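Local coordinates for protein epsin-1 (Saccharomyces cerevisiae, PDB 5LOZ) that binds phosphoinositide-rich membranes and ubiquitin as an endocytic clathrin adaptor, here represented by its ENTH domain, and is required for endocytosis and actin localization, at residues S5-V10 against F39-D44; D24-L29 against L64-Y69. All blocks are in the same frame, centred on the assembly; numbering follows the deposited sequence.

Contact 1: residues S5-V10 against F39-D44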
ATOM      1  N   SER A   5     -11.595  14.781  -0.733  1.00 21.35           N
ATOM      2  CA  SER A   5     -11.953  13.826   0.290  1.00 23.18           C
ATOM      3  C   SER A   5     -11.155  12.504   0.124  1.00 21.44           C
ATOM      4  O   SER A   5     -10.864  11.844   1.084  1.00 21.62           O
ATOM      5  CB  SER A   5     -13.470  13.526   0.226  1.00 25.24           C
ATOM      6  OG  SER A   5     -13.838  13.070  -1.073  1.00 30.22           O
ATOM      7  N   THR A   6     -10.797  12.152  -1.099  1.00 18.03           N
ATOM      8  CA  THR A   6      -9.950  10.951  -1.347  1.00 18.14           C
ATOM      9  C   THR A   6      -8.544  11.154  -0.736  1.00 17.38           C
ATOM     10  O   THR A   6      -7.969  10.241  -0.152  1.00 15.38           O
ATOM     11  CB  THR A   6      -9.852  10.655  -2.851  1.00 19.35           C
ATOM     12  OG1 THR A   6     -11.173  10.426  -3.362  1.00 21.07           O
ATOM     13  CG2 THR A   6      -8.905   9.409  -3.149  1.00 15.48           C
ATOM     14  N   GLN A   7      -8.029  12.372  -0.827  1.00 15.42           N
ATOM     15  CA  GLN A   7      -6.730  12.686  -0.295  1.00 14.84           C
ATOM     16  C   GLN A   7      -6.757  12.607   1.231  1.00 16.38           C
ATOM     17  O   GLN A   7      -5.816  12.123   1.828  1.00 13.83           O
ATOM     18  CB  GLN A   7      -6.246  14.029  -0.772  1.00 16.25           C
ATOM     19  CG  GLN A   7      -5.854  14.047  -2.271  1.00 17.84           C
ATOM     20  CD  GLN A   7      -5.515  15.428  -2.803  1.00 22.06           C
ATOM     21  OE1 GLN A   7      -6.252  16.409  -2.603  1.00 21.58           O
ATOM     22  NE2 GLN A   7      -4.414  15.513  -3.507  1.00 25.59           N
ATOM     23  N   VAL A   8      -7.850  13.042   1.853  1.00 17.41           N
ATOM     24  CA  VAL A   8      -7.972  12.948   3.297  1.00 18.63           C
ATOM     25  C   VAL A   8      -8.086  11.474   3.672  1.00 18.39           C
ATOM     26  O   VAL A   8      -7.438  11.030   4.619  1.00 19.36           O
ATOM     27  CB  VAL A   8      -9.204  13.759   3.837  1.00 20.98           C
ATOM     28  CG1 VAL A   8      -9.421  13.492   5.325  1.00 23.39           C
ATOM     29  CG2 VAL A   8      -8.993  15.267   3.602  1.00 21.55           C
ATOM     30  N   LEU A   9      -8.902  10.736   2.915  1.00 18.21           N
ATOM     31  CA  LEU A   9      -9.050   9.256   3.128  1.00 18.50           C
ATOM     32  C   LEU A   9      -7.671   8.547   3.150  1.00 16.71           C
ATOM     33  O   LEU A   9      -7.317   7.837   4.105  1.00 17.03           O
ATOM     34  CB  LEU A   9      -9.893   8.650   2.014  1.00 19.15           C
ATOM     35  CG  LEU A   9     -10.641   7.315   2.161  1.00 21.69           C
ATOM     36  CD1 LEU A   9     -10.777   6.615   0.805  1.00 20.82           C
ATOM     37  CD2 LEU A   9     -10.093   6.451   3.141  1.00 22.42           C
ATOM     38  N   VAL A  10      -6.896   8.748   2.100  1.00 17.10           N
ATOM     39  CA  VAL A  10      -5.634   8.001   1.951  1.00 17.42           C
ATOM     40  C   VAL A  10      -4.618   8.470   2.990  1.00 16.72           C
ATOM     41  O   VAL A  10      -3.929   7.638   3.573  1.00 16.35           O
ATOM     42  CB  VAL A  10      -5.055   8.030   0.518  1.00 14.63           C
ATOM     43  CG1 VAL A  10      -4.673   9.448   0.066  1.00 17.99           C
ATOM     44  CG2 VAL A  10      -3.888   7.112   0.426  1.00 17.55           C
ATOM     45  N   PHE A  39      -7.896   7.435  -8.259  1.00 16.81           N
ATOM     46  CA  PHE A  39      -6.722   6.566  -8.489  1.00 16.77           C
ATOM     47  C   PHE A  39      -5.410   7.322  -8.424  1.00 17.31           C
ATOM     48  O   PHE A  39      -4.537   6.969  -7.643  1.00 17.48           O
ATOM     49  CB  PHE A  39      -6.824   5.878  -9.874  1.00 17.35           C
ATOM     50  CG  PHE A  39      -5.644   5.062 -10.225  1.00 18.28           C
ATOM     51  CD1 PHE A  39      -5.492   3.788  -9.734  1.00 19.11           C
ATOM     52  CD2 PHE A  39      -4.633   5.602 -10.995  1.00 16.41           C
ATOM     53  CE1 PHE A  39      -4.359   3.062 -10.015  1.00 20.08           C
ATOM     54  CE2 PHE A  39      -3.521   4.867 -11.295  1.00 19.60           C
ATOM     55  CZ  PHE A  39      -3.388   3.594 -10.796  1.00 15.76           C
ATOM     56  N   PHE A  40      -5.292   8.399  -9.189  1.00 17.91           N
ATOM     57  CA  PHE A  40      -4.058   9.174  -9.211  0.56 17.10           C
ATOM     58  C   PHE A  40      -3.750   9.801  -7.843  1.00 15.93           C
ATOM     59  O   PHE A  40      -2.591   9.823  -7.418  1.00 15.31           O
ATOM     60  CB  PHE A  40      -4.096  10.239 -10.315  0.56 17.92           C
ATOM     61  CG  PHE A  40      -4.021   9.663 -11.723  0.56 19.52           C
ATOM     62  CD1 PHE A  40      -2.813   9.233 -12.244  0.56 23.81           C
ATOM     63  CD2 PHE A  40      -5.154   9.522 -12.494  0.56 21.39           C
ATOM     64  CE1 PHE A  40      -2.739   8.710 -13.526  0.56 24.09           C
ATOM     65  CE2 PHE A  40      -5.095   9.004 -13.766  0.56 21.93           C
ATOM     66  CZ  PHE A  40      -3.883   8.602 -14.288  0.56 23.00           C
ATOM     67  N   GLU A  41      -4.756  10.334  -7.174  1.00 15.03           N
ATOM     68  CA  GLU A  41      -4.517  10.944  -5.844  1.00 17.54           C
ATOM     69  C   GLU A  41      -4.101   9.883  -4.815  1.00 15.71           C
ATOM     70  O   GLU A  41      -3.193  10.091  -4.054  1.00 14.89           O
ATOM     71  CB  GLU A  41      -5.736  11.693  -5.351  1.00 18.98           C
ATOM     72  CG  GLU A  41      -6.047  12.918  -6.232  1.00 24.10           C
ATOM     73  CD  GLU A  41      -7.333  13.590  -5.853  1.00 27.89           C
ATOM     74  OE1 GLU A  41      -8.029  13.050  -4.969  1.00 28.46           O
ATOM     75  OE2 GLU A  41      -7.654  14.645  -6.439  1.00 32.73           O
ATOM     76  N   ILE A  42      -4.783   8.739  -4.836  1.00 14.60           N
ATOM     77  CA  ILE A  42      -4.401   7.580  -4.030  1.00 14.30           C
ATOM     78  C   ILE A  42      -2.956   7.111  -4.310  1.00 14.42           C
ATOM     79  O   ILE A  42      -2.139   7.051  -3.404  1.00 11.59           O
ATOM     80  CB  ILE A  42      -5.396   6.419  -4.170  1.00 14.36           C
ATOM     81  CG1 ILE A  42      -6.780   6.817  -3.618  1.00 15.72           C
ATOM     82  CG2 ILE A  42      -4.899   5.159  -3.361  1.00 17.76           C
ATOM     83  CD1 ILE A  42      -7.926   5.910  -3.930  1.00 15.35           C
ATOM     84  N   MET A  43      -2.627   6.847  -5.581  1.00 13.61           N
ATOM     85  CA  MET A  43      -1.314   6.312  -5.890  1.00 14.61           C
ATOM     86  C   MET A  43      -0.200   7.298  -5.588  1.00 15.72           C
ATOM     87  O   MET A  43       0.840   6.909  -5.085  1.00 14.98           O
ATOM     88  CB  MET A  43      -1.212   5.774  -7.338  1.00 15.68           C
ATOM     89  CG  MET A  43      -2.184   4.639  -7.661  1.00 13.52           C
ATOM     90  SD  MET A  43      -2.556   3.511  -6.274  1.00 20.20           S
ATOM     91  CE  MET A  43      -1.110   2.504  -6.305  1.00 20.83           C
ATOM     92  N   ASP A  44      -0.427   8.582  -5.862  1.00 17.11           N
ATOM     93  CA  ASP A  44       0.585   9.605  -5.579  1.00 17.75           C
ATOM     94  C   ASP A  44       0.888   9.781  -4.072  1.00 16.38           C
ATOM     95  O   ASP A  44       2.065   9.929  -3.702  1.00 15.46           O
ATOM     96  CB  ASP A  44       0.221  10.948  -6.173  1.00 21.18           C
ATOM     97  CG  ASP A  44       1.343  11.978  -5.988  1.00 25.38           C
ATOM     98  OD1 ASP A  44       2.408  11.828  -6.636  1.00 33.48           O
ATOM     99  OD2 ASP A  44       1.163  12.905  -5.167  1.00 34.27           O
TER
HETATM  100  O   HOH W   1      -2.641  12.695  -3.703  1.00 22.37           O
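Thr6 and Ile42 meet at about a right angle, the threonine methyl CG2 pressed against the ethyl branch of the isoleucine. CG2 lies 3.4 Å from Ile42 CG1, tighter than usual van der Waals contact. The threonine torsion divides the labour: with chi1 at -60°, CG2 stands anti to the backbone N and faces helix 36-50, while OG1 is left beside the N to hydrogen-bond Asp38 OD1. One turn on, Val10 CG2 meets the other branch of the isoleucine, 4.4 Å from Ile42 CG2.

Such near-parallel packing, with axes 9.1 Å apart and N-to-C directions 30° from each other, joins the first and third helices of the all-helical ENTH superhelix.

Beside this apolar strip Gln7 and Glu41 cross, both chains extended beyond CG, and their flat ends stack, the amide and carboxylate planes only 21° apart. Glu41 OE1 sits 3.6 Å from Gln7 CG and 3.7 Å from Thr6 CB, so it meets carbon here, and its hydrogen bond goes to Ser4 OG. Gln7 OE1 likewise turns to the N-terminal side, accepting from Ser4 N. The amide nitrogen reaches across indirectly: a water donates to Glu41 O at 2.7 Å and accepts a weak bond from Gln7 NE2 at 3.3 Å.

Contact 2: residues D24-L29 against L64-Y69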
ATOM      1  N   ASP A  24     -12.487  -0.416   7.150  1.00 23.71           N
ATOM      2  CA  ASP A  24     -13.230   0.693   6.563  1.00 24.18           C
ATOM      3  C   ASP A  24     -12.429   1.380   5.436  1.00 23.02           C
ATOM      4  O   ASP A  24     -12.910   1.548   4.288  1.00 22.51           O
ATOM      5  CB  ASP A  24     -13.471   1.760   7.651  1.00 26.30           C
ATOM      6  CG  ASP A  24     -14.840   1.727   8.214  1.00 33.25           C
ATOM      7  OD1 ASP A  24     -14.975   1.226   9.362  1.00 41.94           O
ATOM      8  OD2 ASP A  24     -15.767   2.233   7.520  1.00 42.85           O
ATOM      9  N   SER A  25     -11.226   1.827   5.796  1.00 19.37           N
ATOM     10  CA  SER A  25     -10.357   2.571   4.886  1.00 18.22           C
ATOM     11  C   SER A  25      -9.980   1.741   3.655  1.00 14.70           C
ATOM     12  O   SER A  25     -10.043   2.231   2.538  1.00 12.49           O
ATOM     13  CB  SER A  25      -9.091   3.042   5.623  1.00 17.90           C
ATOM     14  OG  SER A  25      -9.442   3.913   6.682  1.00 22.34           O
ATOM     15  N   LEU A  26      -9.615   0.487   3.864  1.00 11.47           N
ATOM     16  CA  LEU A  26      -9.192  -0.343   2.778  1.00 13.06           C
ATOM     17  C   LEU A  26     -10.306  -0.547   1.736  1.00 12.70           C
ATOM     18  O   LEU A  26     -10.074  -0.474   0.550  1.00 11.23           O
ATOM     19  CB  LEU A  26      -8.651  -1.667   3.308  1.00 12.99           C
ATOM     20  CG  LEU A  26      -7.353  -1.557   4.161  1.00 15.47           C
ATOM     21  CD1 LEU A  26      -7.161  -2.789   4.992  1.00 15.33           C
ATOM     22  CD2 LEU A  26      -6.130  -1.341   3.296  1.00 14.13           C
ATOM     23  N   ILE A  27     -11.505  -0.845   2.203  1.00 15.67           N
ATOM     24  CA  ILE A  27     -12.638  -1.086   1.323  1.00 16.08           C
ATOM     25  C   ILE A  27     -12.939   0.158   0.513  1.00 16.11           C
ATOM     26  O   ILE A  27     -13.118   0.090  -0.719  1.00 14.76           O
ATOM     27  CB  ILE A  27     -13.883  -1.539   2.133  1.00 16.49           C
ATOM     28  CG1 ILE A  27     -13.697  -2.966   2.641  1.00 17.77           C
ATOM     29  CG2 ILE A  27     -15.195  -1.410   1.296  1.00 21.00           C
ATOM     30  CD1 ILE A  27     -14.605  -3.282   3.736  1.00 20.95           C
ATOM     31  N   GLU A  28     -12.951   1.314   1.183  1.00 14.76           N
ATOM     32  CA  GLU A  28     -13.212   2.554   0.483  1.00 16.19           C
ATOM     33  C   GLU A  28     -12.101   2.897  -0.520  1.00 14.33           C
ATOM     34  O   GLU A  28     -12.383   3.391  -1.584  1.00 14.50           O
ATOM     35  CB  GLU A  28     -13.430   3.694   1.492  1.00 17.84           C
ATOM     36  CG  GLU A  28     -14.184   4.856   0.894  1.00 23.37           C
ATOM     37  CD  GLU A  28     -14.636   5.904   1.914  1.00 33.54           C
ATOM     38  OE1 GLU A  28     -15.010   7.022   1.458  1.00 38.61           O
ATOM     39  OE2 GLU A  28     -14.612   5.614   3.141  1.00 39.29           O
ATOM     40  N   LEU A  29     -10.828   2.646  -0.177  1.00 13.73           N
ATOM     41  CA  LEU A  29      -9.711   2.929  -1.103  1.00 12.23           C
ATOM     42  C   LEU A  29      -9.760   2.014  -2.340  1.00 11.09           C
ATOM     43  O   LEU A  29      -9.507   2.454  -3.461  1.00 12.85           O
ATOM     44  CB  LEU A  29      -8.359   2.797  -0.371  1.00 12.43           C
ATOM     45  CG  LEU A  29      -8.026   3.933   0.604  1.00 11.88           C
ATOM     46  CD1 LEU A  29      -6.825   3.602   1.460  1.00 11.43           C
ATOM     47  CD2 LEU A  29      -7.777   5.277  -0.148  1.00 16.57           C
ATOM     48  N   LEU A  64       2.134   0.108   2.341  1.00  9.88           N
ATOM     49  CA  LEU A  64       2.319  -1.224   1.784  1.00 11.23           C
ATOM     50  C   LEU A  64       1.123  -2.082   2.011  1.00 12.24           C
ATOM     51  O   LEU A  64       0.750  -2.893   1.128  1.00  9.98           O
ATOM     52  CB  LEU A  64       3.587  -1.882   2.359  1.00 11.97           C
ATOM     53  CG  LEU A  64       4.956  -1.326   1.928  1.00 11.32           C
ATOM     54  CD1 LEU A  64       6.087  -1.904   2.814  1.00 10.22           C
ATOM     55  CD2 LEU A  64       5.244  -1.608   0.423  1.00 10.64           C
ATOM     56  N   THR A  65       0.478  -1.934   3.166  1.00 10.99           N
ATOM     57  CA  THR A  65      -0.797  -2.634   3.475  1.00 11.83           C
ATOM     58  C   THR A  65      -1.923  -2.205   2.538  1.00 10.75           C
ATOM     59  O   THR A  65      -2.678  -3.040   2.038  1.00 10.04           O
ATOM     60  CB  THR A  65      -1.260  -2.401   4.943  1.00 13.49           C
ATOM     61  OG1 THR A  65      -0.217  -2.834   5.824  1.00 14.82           O
ATOM     62  CG2 THR A  65      -2.511  -3.147   5.260  1.00 15.60           C
ATOM     63  N   VAL A  66      -2.025  -0.903   2.306  1.00  9.39           N
ATOM     64  CA  VAL A  66      -2.973  -0.382   1.361  1.00 10.73           C
ATOM     65  C   VAL A  66      -2.675  -0.937  -0.034  1.00 11.47           C
ATOM     66  O   VAL A  66      -3.597  -1.440  -0.708  1.00 11.04           O
ATOM     67  CB  VAL A  66      -2.978   1.161   1.360  1.00 11.82           C
ATOM     68  CG1 VAL A  66      -3.858   1.693   0.286  1.00 12.67           C
ATOM     69  CG2 VAL A  66      -3.405   1.680   2.740  1.00 11.90           C
ATOM     70  N   ILE A  67      -1.399  -0.877  -0.472  1.00 10.24           N
ATOM     71  CA  ILE A  67      -1.061  -1.394  -1.813  1.00  9.57           C
ATOM     72  C   ILE A  67      -1.431  -2.887  -1.995  1.00 10.00           C
ATOM     73  O   ILE A  67      -1.935  -3.306  -3.041  1.00 10.00           O
ATOM     74  CB  ILE A  67       0.382  -1.115  -2.205  1.00 11.31           C
ATOM     75  CG1 ILE A  67       0.643   0.384  -2.234  1.00 12.82           C
ATOM     76  CG2 ILE A  67       0.707  -1.785  -3.576  1.00  7.46           C
ATOM     77  CD1 ILE A  67       2.062   0.766  -2.377  1.00 12.43           C
ATOM     78  N   ASP A  68      -1.183  -3.690  -0.958  1.00 11.38           N
ATOM     79  CA  ASP A  68      -1.509  -5.110  -0.982  1.00 11.38           C
ATOM     80  C   ASP A  68      -3.009  -5.305  -1.213  1.00 11.57           C
ATOM     81  O   ASP A  68      -3.397  -6.139  -2.065  1.00 14.45           O
ATOM     82  CB  ASP A  68      -1.024  -5.789   0.290  1.00 12.89           C
ATOM     83  CG  ASP A  68      -1.615  -7.164   0.477  1.00 15.14           C
ATOM     84  OD1 ASP A  68      -1.101  -8.065  -0.191  1.00 23.20           O
ATOM     85  OD2 ASP A  68      -2.638  -7.310   1.215  1.00 18.26           O
ATOM     86  N   TYR A  69      -3.845  -4.570  -0.474  1.00 11.37           N
ATOM     87  CA  TYR A  69      -5.285  -4.681  -0.596  1.00 10.59           C
ATOM     88  C   TYR A  69      -5.746  -4.242  -2.002  1.00 10.87           C
ATOM     89  O   TYR A  69      -6.640  -4.842  -2.601  1.00 10.28           O
ATOM     90  CB  TYR A  69      -5.992  -3.850   0.441  1.00 12.02           C
ATOM     91  CG  TYR A  69      -7.431  -4.245   0.668  1.00 15.18           C
ATOM     92  CD1 TYR A  69      -7.756  -5.274   1.532  1.00 17.67           C
ATOM     93  CD2 TYR A  69      -8.467  -3.591   0.025  1.00 15.48           C
ATOM     94  CE1 TYR A  69      -9.063  -5.644   1.768  1.00 19.38           C
ATOM     95  CE2 TYR A  69      -9.801  -3.956   0.253  1.00 17.09           C
ATOM     96  CZ  TYR A  69     -10.087  -4.996   1.129  1.00 18.38           C
ATOM     97  OH  TYR A  69     -11.367  -5.423   1.416  1.00 23.43           O
TER
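Segments 24-29 and 64-69, from helices 23-32 and 57-73, pass with their axes 9.9 Å apart and their N-to-C directions 50° from each other, and Leu26 and Val66 bring the backbones nearest, CA to CA 6.4 Å. Leu26 has the largest share of the contact and uses two parts of its side chain. Its CB stands over the centre of one face of the Tyr69 ring, a CH-pi contact 3.8 Å from the centroid and 11° off the ring normal. Its CD2 methyl reaches past the ring to the tyrosine stem, 3.8 Å from Tyr69 CB, and also meets Val66.

The tyrosine reaches helix 23-32 because its CG is anti to the backbone N (chi1 -161°), which lays the ring across the backbone of that helix at Leu26 and Ile27. There CE2 lies 3.5 Å from Leu26 O, and the phenol oxygen OH comes within 3.6 Å of Ile27 CG1. With an alanine here, Leu26 CB would probably lose the ring face it rests on, and a gap would be likely beside Ile27 CG1. On the more buried side, Leu29 and Val66 cross at about a right angle, Leu29 CD1 lying 3.7 Å from Val66 CG1.

No hydrogen bond joins the two segments; the packing is apolar and aromatic. Tyr69 also stacks on Phe73 of its own helix, and Thr65 OG1 hydrogen-bonds Ala61 O and Lys112 NZ, the latter tying in helix 106-121. Helix 5-13 packs on Leu29 through Ala13, while helix 36-50 supplies Leu46 to Val66.

In the fold
Contacts 1 and 2 interlock successive helices of this alpha-alpha superhelix. Their segments alternate along the chain, so that helix 5-13 pairs with helix 36-50 and helix 23-32 with helix 57-73, each helix packing on the one two further along. Their centres lie 11 Å apart, and Leu29 is the main point where they touch: its CD2 packs 3.4 Å from Leu9 CD1 and 3.9 Å from Val10 CB, while its backbone O lies 3.8 Å from Ile42 CD1. The centre of contact 2 lies about 7 Å from the centre of the chain, that of contact 1 about 12 Å. Both are structural packing within the ENTH domain, which this chain represents.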